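Local coordinates for protein endonuclease 2 (Arabidopsis thaliana, PDB 4CXP) that cleaves RNA and single-stranded DNA, and double-stranded DNA less readily, as a metal-dependent endonuclease of the nuclease type I family, at residues Ala210-Gln215 against Tyr244-Gln249; Ile9-Gln14 against Ala173-Val178; Leu42-Val47 against Pro56-Asn61. All blocks are in the same frame, centred on the assembly; numbering follows the deposited sequence. Where two conformers were deposited one is given.

Interaction 1. Residues Ala210-Gln215 against Tyr244-Gln249; sequences ASEGIQ and YQRLAQ. With NAG (2-acetamido-2-deoxy-beta-D-glucopyranose), chain D.
Two antiparallel helices of the mainly helical S1/P1 nuclease fold, 206-221 and 233-262, are joined here by a salt bridge between the buried R246 and the partly exposed E212. The short axes stand 12.3 Å apart with their directions 168° from each other, and long polar side chains span the interval. R246 NH1 donates to E212 OE1 at 2.8 Å. That oxygen lies at the edge of the guanidinium, almost in its plane, whereas the donor meets the carboxylate from above, the two planes being 72° apart. Bends at chi2 and chi3 swing the arginine over to the other helix, where R246 NH2 comes within 3.5 Å of G213 CA. The remaining donors are also engaged, NE by the carbonyl of H126 and NH2 by that of Y209, which fixes the guanidinium's rotation. E212 OE1 has a second salt-bridge partner in R253. On the 244-249 side, Y244 carries the acetamide methyl of an N-acetylglucosamine over one ring face. Q249 OE1 is gripped from opposite faces of its plane, by Q245 NE2 at 3.0 Å and by R246 NH1 at 2.9 Å.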
loop_
_atom_site.group_PDB
_atom_site.type_symbol
_atom_site.label_atom_id
_atom_site.label_comp_id
_atom_site.label_asym_id
_atom_site.label_seq_id
_atom_site.Cartn_x
_atom_site.Cartn_y
_atom_site.Cartn_z
ATOM N N ALA A 210 -5.273 4.612 -6.891
ATOM C CA ALA A 210 -4.873 3.750 -7.979
ATOM C C ALA A 210 -4.453 4.524 -9.211
ATOM O O ALA A 210 -3.486 4.185 -9.873
ATOM C CB ALA A 210 -5.984 2.762 -8.312
ATOM N N SER A 211 -5.185 5.590 -9.531
ATOM C CA SER A 211 -4.834 6.417 -10.695
ATOM C C SER A 211 -3.479 7.078 -10.534
ATOM O O SER A 211 -2.697 7.122 -11.485
ATOM C CB SER A 211 -5.931 7.439 -10.965
ATOM O OG SER A 211 -7.047 6.816 -11.524
ATOM N N GLU A 212 -3.167 7.549 -9.328
ATOM C CA GLU A 212 -1.821 8.061 -9.034
ATOM C C GLU A 212 -0.787 6.971 -9.222
ATOM O O GLU A 212 0.330 7.223 -9.675
ATOM C CB GLU A 212 -1.729 8.529 -7.572
ATOM C CG GLU A 212 -2.583 9.729 -7.170
ATOM C CD GLU A 212 -2.743 9.891 -5.674
ATOM O OE1 GLU A 212 -2.428 8.943 -4.929
ATOM O OE2 GLU A 212 -3.190 10.992 -5.235
ATOM N N GLY A 213 -1.122 5.762 -8.777
ATOM C CA GLY A 213 -0.188 4.658 -8.774
ATOM C C GLY A 213 0.228 4.189 -10.134
ATOM O O GLY A 213 1.417 3.966 -10.360
ATOM N N ILE A 214 -0.715 4.032 -11.064
ATOM C CA ILE A 214 -0.324 3.625 -12.409
ATOM C C ILE A 214 0.515 4.726 -13.068
ATOM O O ILE A 214 1.451 4.446 -13.812
ATOM C CB ILE A 214 -1.524 3.191 -13.260
ATOM C CG1 ILE A 214 -1.109 2.795 -14.675
ATOM C CG2 ILE A 214 -2.562 4.280 -13.399
ATOM C CD1 ILE A 214 -0.243 1.587 -14.794
ATOM N N GLN A 215 0.216 5.988 -12.780
ATOM C CA GLN A 215 1.026 7.077 -13.318
ATOM C C GLN A 215 2.465 6.962 -12.790
ATOM O O GLN A 215 3.420 7.095 -13.538
ATOM C CB GLN A 215 0.387 8.428 -12.999
ATOM C CG GLN A 215 0.999 9.590 -13.741
ATOM C CD GLN A 215 0.812 9.501 -15.230
ATOM O OE1 GLN A 215 -0.324 9.429 -15.732
ATOM N NE2 GLN A 215 1.896 9.531 -15.959
ATOM N N TYR A 244 8.940 7.113 -0.477
ATOM C CA TYR A 244 8.556 7.880 0.705
ATOM C C TYR A 244 7.152 8.477 0.562
ATOM O O TYR A 244 6.337 8.400 1.473
ATOM C CB TYR A 244 9.547 8.993 0.966
ATOM C CG TYR A 244 10.939 8.629 1.430
ATOM C CD1 TYR A 244 11.244 7.460 2.107
ATOM C CD2 TYR A 244 11.959 9.549 1.246
ATOM C CE1 TYR A 244 12.528 7.223 2.584
ATOM C CE2 TYR A 244 13.242 9.326 1.733
ATOM C CZ TYR A 244 13.507 8.162 2.404
ATOM O OH TYR A 244 14.771 7.932 2.938
ATOM N N GLN A 245 6.897 9.094 -0.587
ATOM C CA GLN A 245 5.601 9.715 -0.852
ATOM C C GLN A 245 4.472 8.695 -0.716
ATOM O O GLN A 245 3.455 8.973 -0.084
ATOM C CB GLN A 245 5.600 10.310 -2.252
ATOM C CG GLN A 245 4.309 11.029 -2.645
ATOM C CD GLN A 245 4.121 11.013 -4.135
ATOM O OE1 GLN A 245 4.891 11.619 -4.871
ATOM N NE2 GLN A 245 3.119 10.275 -4.591
ATOM N N ARG A 246 4.630 7.540 -1.346
ATOM C CA ARG A 246 3.570 6.551 -1.340
ATOM C C ARG A 246 3.341 5.926 0.016
ATOM O O ARG A 246 2.200 5.647 0.384
ATOM C CB ARG A 246 3.842 5.469 -2.389
ATOM C CG ARG A 246 3.887 5.950 -3.833
ATOM C CD ARG A 246 2.642 6.696 -4.286
ATOM N NE ARG A 246 1.540 5.775 -4.524
ATOM C CZ ARG A 246 0.314 6.166 -4.872
ATOM N NH1 ARG A 246 -0.040 7.437 -4.757
ATOM N NH2 ARG A 246 -0.533 5.268 -5.342
ATOM N N LEU A 247 4.408 5.723 0.796
ATOM C CA LEU A 247 4.263 5.237 2.154
ATOM C C LEU A 247 3.541 6.258 3.034
ATOM O O LEU A 247 2.654 5.916 3.813
ATOM C CB LEU A 247 5.619 4.874 2.748
ATOM C CG LEU A 247 6.373 3.726 2.080
ATOM C CD1 LEU A 247 7.776 3.609 2.663
ATOM C CD2 LEU A 247 5.638 2.405 2.180
ATOM N N ALA A 248 3.927 7.522 2.909
ATOM C CA ALA A 248 3.290 8.587 3.679
ATOM C C ALA A 248 1.818 8.729 3.279
ATOM O O ALA A 248 0.953 8.843 4.137
ATOM C CB ALA A 248 4.035 9.876 3.485
ATOM N N GLN A 249 1.535 8.730 1.978
ATOM C CA GLN A 249 0.165 8.791 1.507
ATOM C C GLN A 249 -0.640 7.618 2.060
ATOM O O GLN A 249 -1.773 7.791 2.516
ATOM C CB GLN A 249 0.118 8.778 -0.015
ATOM C CG GLN A 249 0.435 10.106 -0.654
ATOM C CD GLN A 249 0.493 10.032 -2.164
ATOM O OE1 GLN A 249 1.102 9.128 -2.723
ATOM N NE2 GLN A 249 -0.127 10.979 -2.834
HETATM C C1 NAG D . 12.133 14.714 4.412
HETATM C C2 NAG D . 12.793 13.631 3.563
HETATM C C3 NAG D . 14.233 14.018 3.264
HETATM C C4 NAG D . 14.280 15.397 2.628
HETATM C C5 NAG D . 13.506 16.400 3.476
HETATM C C6 NAG D . 13.408 17.781 2.839
HETATM C C7 NAG D . 11.700 11.520 4.055
HETATM C C8 NAG D . 11.732 10.214 4.783
HETATM N N2 NAG D . 12.728 12.339 4.212
HETATM O O3 NAG D . 14.821 13.043 2.423
HETATM O O4 NAG D . 15.635 15.782 2.510
HETATM O O5 NAG D . 12.185 15.927 3.677
HETATM O O6 NAG D . 12.786 17.695 1.578
HETATM O O7 NAG D . 10.706 11.825 3.379
#

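Interaction 2. Residues Ile9-Gln14 against Ala173-Val178; sequences ICKIAQ and ALEGMV
K11 runs extended out to CE, with only NZ turned aside at chi4 (-81°), while E175 folds back at chi2 (-64°); these torsions bring ammonium and carboxylate together in a salt bridge between helix 3-15 and the turn leading into helix 176-187. Within the helical S1/P1 nuclease fold this ties the N-terminal helix to an element more than 150 residues later in the chain. K11 NZ lies 2.7 Å from E175 OE2 and uses that oxygen's syn lone pair, the one on the side of OE1. The two side chains cross at about a right angle, and K11 CE follows at 3.4 Å from E175 OE2. A water sits close to E175 OE1, to which it donates, and accepts only a weak bond from K11 NZ at 3.4 Å. Any water bridge across the pair is therefore tentative, the more so as K11 was modelled in two conformers, and the direct bond carries the contact. Without its carboxylate, as with an alanine here, E175 would probably leave the K11 ammonium lacking its charged mate and freer to swing toward solvent. The inner side of the contact is apolar. V178, in the first turn of helix 176-187, points its side chain at the lysine stem and is buried there, and it also packs on I8 of helix 3-15. With CG1 anti to the backbone N (chi1 169°), it is the other methyl, V178 CG2, that meets K11 CD at 4.1 Å.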
loop_
_atom_site.group_PDB
_atom_site.type_symbol
_atom_site.label_atom_id
_atom_site.label_comp_id
_atom_site.label_asym_id
_atom_site.label_seq_id
_atom_site.Cartn_x
_atom_site.Cartn_y
_atom_site.Cartn_z
ATOM N N ILE A 9 3.401 2.008 6.945
ATOM C CA ILE A 9 2.090 2.569 6.681
ATOM C C ILE A 9 1.197 2.461 7.908
ATOM O O ILE A 9 0.530 3.418 8.290
ATOM C CB ILE A 9 1.483 1.891 5.433
ATOM C CG1 ILE A 9 2.226 2.400 4.188
ATOM C CG2 ILE A 9 -0.015 2.131 5.325
ATOM C CD1 ILE A 9 1.886 1.666 2.920
ATOM N N CYS A 10 1.162 1.282 8.510
ATOM C CA CYS A 10 0.292 1.075 9.650
ATOM C C CYS A 10 0.761 1.820 10.901
ATOM O O CYS A 10 -0.072 2.246 11.695
ATOM C CB CYS A 10 0.099 -0.416 9.910
ATOM S SG CYS A 10 -1.068 -1.127 8.727
ATOM N N LYS A 11 2.070 1.992 11.089
ATOM C CA LYS A 11 2.586 2.781 12.215
ATOM C C LYS A 11 2.189 4.246 12.067
ATOM O O LYS A 11 1.726 4.877 13.013
ATOM C CB LYS A 11 4.101 2.641 12.331
ATOM C CG LYS A 11 4.546 1.318 12.928
ATOM C CD LYS A 11 6.045 1.123 12.795
ATOM C CE LYS A 11 6.524 -0.121 13.515
ATOM N NZ LYS A 11 6.678 0.127 14.969
ATOM N N ILE A 12 2.340 4.785 10.862
ATOM C CA ILE A 12 1.913 6.157 10.602
ATOM C C ILE A 12 0.404 6.263 10.861
ATOM O O ILE A 12 -0.073 7.175 11.540
ATOM C CB ILE A 12 2.270 6.596 9.169
ATOM C CG1 ILE A 12 3.784 6.726 9.028
ATOM C CG2 ILE A 12 1.575 7.903 8.828
ATOM C CD1 ILE A 12 4.244 6.951 7.613
ATOM N N ALA A 13 -0.357 5.328 10.309
ATOM C CA ALA A 13 -1.793 5.418 10.422
ATOM C C ALA A 13 -2.258 5.377 11.862
ATOM O O ALA A 13 -3.116 6.165 12.275
ATOM C CB ALA A 13 -2.465 4.308 9.646
ATOM N N GLN A 14 -1.715 4.459 12.656
ATOM C CA GLN A 14 -2.288 4.271 13.983
ATOM C C GLN A 14 -2.073 5.514 14.845
ATOM O O GLN A 14 -2.921 5.862 15.651
ATOM C CB GLN A 14 -1.789 2.995 14.659
ATOM C CG GLN A 14 -2.549 2.682 15.950
ATOM C CD GLN A 14 -2.308 1.279 16.482
ATOM O OE1 GLN A 14 -1.334 0.619 16.108
ATOM N NE2 GLN A 14 -3.222 0.786 17.311
ATOM N N ALA A 173 17.912 1.184 11.873
ATOM C CA ALA A 173 17.001 1.666 12.918
ATOM C C ALA A 173 15.644 1.347 12.446
ATOM O O ALA A 173 15.223 1.866 11.424
ATOM C CB ALA A 173 17.128 3.144 13.139
ATOM N N LEU A 174 14.953 0.463 13.158
ATOM C CA LEU A 174 13.638 -0.019 12.742
ATOM C C LEU A 174 12.578 1.081 12.589
ATOM O O LEU A 174 11.650 0.911 11.809
ATOM C CB LEU A 174 13.165 -1.103 13.713
ATOM N N GLU A 175 12.737 2.204 13.297
ATOM C CA GLU A 175 11.840 3.377 13.348
ATOM C C GLU A 175 12.376 4.654 12.684
ATOM O O GLU A 175 11.709 5.676 12.658
ATOM C CB GLU A 175 11.616 3.699 14.827
ATOM C CG GLU A 175 10.995 2.566 15.613
ATOM C CD GLU A 175 9.598 2.228 15.138
ATOM O OE1 GLU A 175 8.887 3.142 14.716
ATOM O OE2 GLU A 175 9.209 1.057 15.239
ATOM N N GLY A 176 13.590 4.602 12.144
ATOM C CA GLY A 176 14.170 5.796 11.569
ATOM C C GLY A 176 13.406 6.345 10.379
ATOM O O GLY A 176 13.168 7.535 10.283
ATOM N N MET A 177 13.016 5.467 9.482
ATOM C CA MET A 177 12.277 5.898 8.307
ATOM C C MET A 177 10.881 6.410 8.709
ATOM O O MET A 177 10.445 7.450 8.237
ATOM C CB MET A 177 12.202 4.790 7.255
ATOM C CG MET A 177 11.689 5.289 5.906
ATOM S SD MET A 177 11.457 4.036 4.628
ATOM C CE MET A 177 13.123 3.479 4.529
ATOM N N VAL A 178 10.199 5.703 9.605
ATOM C CA VAL A 178 8.899 6.153 10.114
ATOM C C VAL A 178 8.975 7.535 10.699
ATOM O O VAL A 178 8.142 8.395 10.433
ATOM C CB VAL A 178 8.404 5.250 11.259
ATOM C CG1 VAL A 178 7.194 5.852 11.990
ATOM C CG2 VAL A 178 8.058 3.929 10.660
HETATM O O HOH W 1 6.387 3.517 14.836
#

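Interaction 3. Residues Leu42-Val47 against Pro56-Asn61; sequences LWADRV and PLHYIN. With ZN (zinc ion), chain E; SO4 (sulfate ion), chain K.
The 42-47 segment is a loop with helical backbone angles at 43-45, and it faces the 3-10 turn 56-58 with D45 CA 8.4 Å from H58 CA, a gap bridged by one zinc ion of the three-metal site of this nuclease. D45 OD1 binds the zinc at 2.4 Å and H58 ND1 at 2.2 Å, and H120 and D124 also hold it. Carboxylate and imidazole planes are 26° apart, and D45 OD1 lies 3.1 Å from H58 ND1 because both ligate one ion, with no bond between them. A second-shell link helps to set the ring's rotation about its zinc bond: a water in the imidazole plane accepts from H58 NE2 at 2.7 Å and donates to A44 O at 2.7 Å. A44 also turns its CB toward the ring. D45, R46 and V47 belong to the substrate-binding segment, and D45 is probably important for catalysis, as in relatives. W43 and R46 hold a sulfate, probably from the crystallisation liquor. In one of its two conformers, R46 NH1 donates to sulfate O1 at 2.8 Å, while W43 NE1, at the indole edge, donates to sulfate O3 at 3.0 Å with an N-H...O angle of 155°.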
loop_
_atom_site.group_PDB
_atom_site.type_symbol
_atom_site.label_atom_id
_atom_site.label_comp_id
_atom_site.label_asym_id
_atom_site.label_seq_id
_atom_site.Cartn_x
_atom_site.Cartn_y
_atom_site.Cartn_z
ATOM N N LEU A 42 0.592 -7.518 7.705
ATOM C CA LEU A 42 0.891 -8.525 6.671
ATOM C C LEU A 42 -0.031 -9.748 6.743
ATOM O O LEU A 42 0.086 -10.652 5.917
ATOM C CB LEU A 42 2.365 -8.969 6.713
ATOM C CG LEU A 42 3.103 -9.082 5.379
ATOM C CD1 LEU A 42 3.172 -7.797 4.601
ATOM C CD2 LEU A 42 4.502 -9.614 5.637
ATOM N N TRP A 43 -0.979 -9.757 7.674
ATOM C CA TRP A 43 -1.884 -10.890 7.806
ATOM C C TRP A 43 -2.561 -11.218 6.485
ATOM O O TRP A 43 -2.659 -12.381 6.113
ATOM C CB TRP A 43 -2.935 -10.616 8.890
ATOM C CG TRP A 43 -4.002 -11.650 8.963
ATOM C CD1 TRP A 43 -3.972 -12.816 9.666
ATOM C CD2 TRP A 43 -5.273 -11.613 8.301
ATOM N NE1 TRP A 43 -5.132 -13.516 9.474
ATOM C CE2 TRP A 43 -5.953 -12.799 8.646
ATOM C CE3 TRP A 43 -5.905 -10.692 7.463
ATOM C CZ2 TRP A 43 -7.216 -13.094 8.174
ATOM C CZ3 TRP A 43 -7.154 -10.997 6.970
ATOM C CH2 TRP A 43 -7.804 -12.183 7.339
ATOM N N ALA A 44 -2.981 -10.208 5.732
ATOM C CA ALA A 44 -3.679 -10.500 4.492
ATOM C C ALA A 44 -2.811 -11.307 3.529
ATOM O O ALA A 44 -3.299 -12.155 2.790
ATOM C CB ALA A 44 -4.170 -9.236 3.824
ATOM N N ASP A 45 -1.514 -11.020 3.492
ATOM C CA ASP A 45 -0.640 -11.805 2.622
ATOM C C ASP A 45 -0.579 -13.278 3.045
ATOM O O ASP A 45 -0.399 -14.136 2.188
ATOM C CB ASP A 45 0.777 -11.234 2.580
ATOM C CG ASP A 45 0.964 -10.122 1.600
ATOM O OD1 ASP A 45 0.079 -9.797 0.804
ATOM O OD2 ASP A 45 2.070 -9.553 1.659
ATOM N N ARG A 46 -0.777 -13.546 4.330
ATOM C CA ARG A 46 -0.692 -14.899 4.879
ATOM C C ARG A 46 -1.976 -15.706 4.737
ATOM O O ARG A 46 -2.016 -16.838 5.165
ATOM C CB ARG A 46 -0.278 -14.845 6.348
ATOM C CG ARG A 46 1.142 -14.363 6.541
ATOM C CD ARG A 46 1.619 -14.645 7.954
ATOM N NE ARG A 46 0.878 -13.875 8.947
ATOM C CZ ARG A 46 -0.075 -14.361 9.740
ATOM N NH1 ARG A 46 -0.429 -15.651 9.688
ATOM N NH2 ARG A 46 -0.659 -13.546 10.600
ATOM N N VAL A 47 -3.006 -15.131 4.112
ATOM C CA VAL A 47 -4.239 -15.877 3.795
ATOM C C VAL A 47 -4.517 -15.933 2.291
ATOM O O VAL A 47 -5.605 -16.301 1.863
ATOM C CB VAL A 47 -5.468 -15.377 4.579
ATOM C CG1 VAL A 47 -5.239 -15.574 6.072
ATOM C CG2 VAL A 47 -5.823 -13.940 4.252
ATOM N N PRO A 56 -6.515 -12.087 -5.753
ATOM C CA PRO A 56 -6.599 -10.972 -6.728
ATOM C C PRO A 56 -6.910 -9.620 -6.087
ATOM O O PRO A 56 -6.793 -8.584 -6.743
ATOM C CB PRO A 56 -7.727 -11.396 -7.671
ATOM C CG PRO A 56 -7.713 -12.902 -7.551
ATOM C CD PRO A 56 -7.498 -13.139 -6.079
ATOM N N LEU A 57 -7.296 -9.622 -4.812
ATOM C CA LEU A 57 -7.668 -8.402 -4.120
ATOM C C LEU A 57 -6.481 -7.548 -3.722
ATOM O O LEU A 57 -6.679 -6.452 -3.204
ATOM C CB LEU A 57 -8.505 -8.741 -2.875
ATOM C CG LEU A 57 -9.774 -9.558 -3.135
ATOM C CD1 LEU A 57 -10.525 -9.740 -1.826
ATOM C CD2 LEU A 57 -10.682 -8.960 -4.205
ATOM N N HIS A 58 -5.251 -8.018 -3.955
ATOM C CA HIS A 58 -4.065 -7.247 -3.578
ATOM C C HIS A 58 -3.620 -6.267 -4.650
ATOM O O HIS A 58 -2.755 -5.432 -4.379
ATOM C CB HIS A 58 -2.899 -8.176 -3.239
ATOM C CG HIS A 58 -3.139 -8.986 -2.008
ATOM N ND1 HIS A 58 -2.402 -8.835 -0.862
ATOM C CD2 HIS A 58 -4.089 -9.916 -1.746
ATOM C CE1 HIS A 58 -2.891 -9.654 0.056
ATOM N NE2 HIS A 58 -3.915 -10.321 -0.452
ATOM N N TYR A 59 -4.169 -6.337 -5.865
ATOM C CA TYR A 59 -3.627 -5.556 -6.963
ATOM C C TYR A 59 -4.715 -5.206 -7.966
ATOM O O TYR A 59 -5.879 -5.610 -7.832
ATOM C CB TYR A 59 -2.441 -6.317 -7.618
ATOM C CG TYR A 59 -2.851 -7.677 -8.127
ATOM C CD1 TYR A 59 -3.474 -7.833 -9.371
ATOM C CD2 TYR A 59 -2.663 -8.811 -7.355
ATOM C CE1 TYR A 59 -3.875 -9.084 -9.811
ATOM C CE2 TYR A 59 -3.073 -10.051 -7.794
ATOM C CZ TYR A 59 -3.676 -10.188 -9.023
ATOM O OH TYR A 59 -4.086 -11.432 -9.442
ATOM N N ILE A 60 -4.307 -4.438 -8.981
ATOM C CA ILE A 60 -5.103 -4.111 -10.162
ATOM C C ILE A 60 -4.208 -4.353 -11.367
ATOM O O ILE A 60 -3.086 -3.855 -11.409
ATOM C CB ILE A 60 -5.563 -2.645 -10.178
ATOM C CG1 ILE A 60 -6.504 -2.370 -9.020
ATOM C CG2 ILE A 60 -6.235 -2.317 -11.486
ATOM C CD1 ILE A 60 -6.705 -0.918 -8.681
ATOM N N ASN A 61 -4.730 -5.086 -12.350
ATOM C CA ASN A 61 -4.094 -5.253 -13.651
ATOM C C ASN A 61 -4.665 -4.254 -14.642
ATOM O O ASN A 61 -5.879 -4.181 -14.814
ATOM C CB ASN A 61 -4.381 -6.650 -14.207
ATOM C CG ASN A 61 -3.559 -7.731 -13.564
ATOM O OD1 ASN A 61 -2.413 -7.515 -13.193
ATOM N ND2 ASN A 61 -4.134 -8.919 -13.454
HETATM ZN ZN ZN E . -0.528 -7.805 -0.376
HETATM S S SO4 K . -3.925 -16.691 11.260
HETATM O O1 SO4 K . -3.076 -16.348 10.112
HETATM O O2 SO4 K . -4.238 -18.136 11.194
HETATM O O3 SO4 K . -5.177 -15.917 11.238
HETATM O O4 SO4 K . -3.199 -16.405 12.515
HETATM O O HOH W 2 -5.456 -11.890 1.195
#

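Interactions 1 and 3 are buried and interaction 2 only partly so, its centre lying 13 Å from that of the chain against 8 and 10 Å for the others. Their chemistry differs accordingly: the largely buried charge pair of interaction 1 is surrounded by protein donors and acceptors, the pair of interaction 2 lies beside a water only weakly linked to the lysine, and in interaction 3 a metal joins the segments. Interactions 1 and 2 hold neighbouring helices, with L247 O packed 3.6 Å from I9 CG1 and Y244 CE1 3.9 Å from M177 CG. Interaction 1 meets interaction 3, where A210 CB lies 3.8 Å from I60 CD1. Interactions 2 and 3 do not touch.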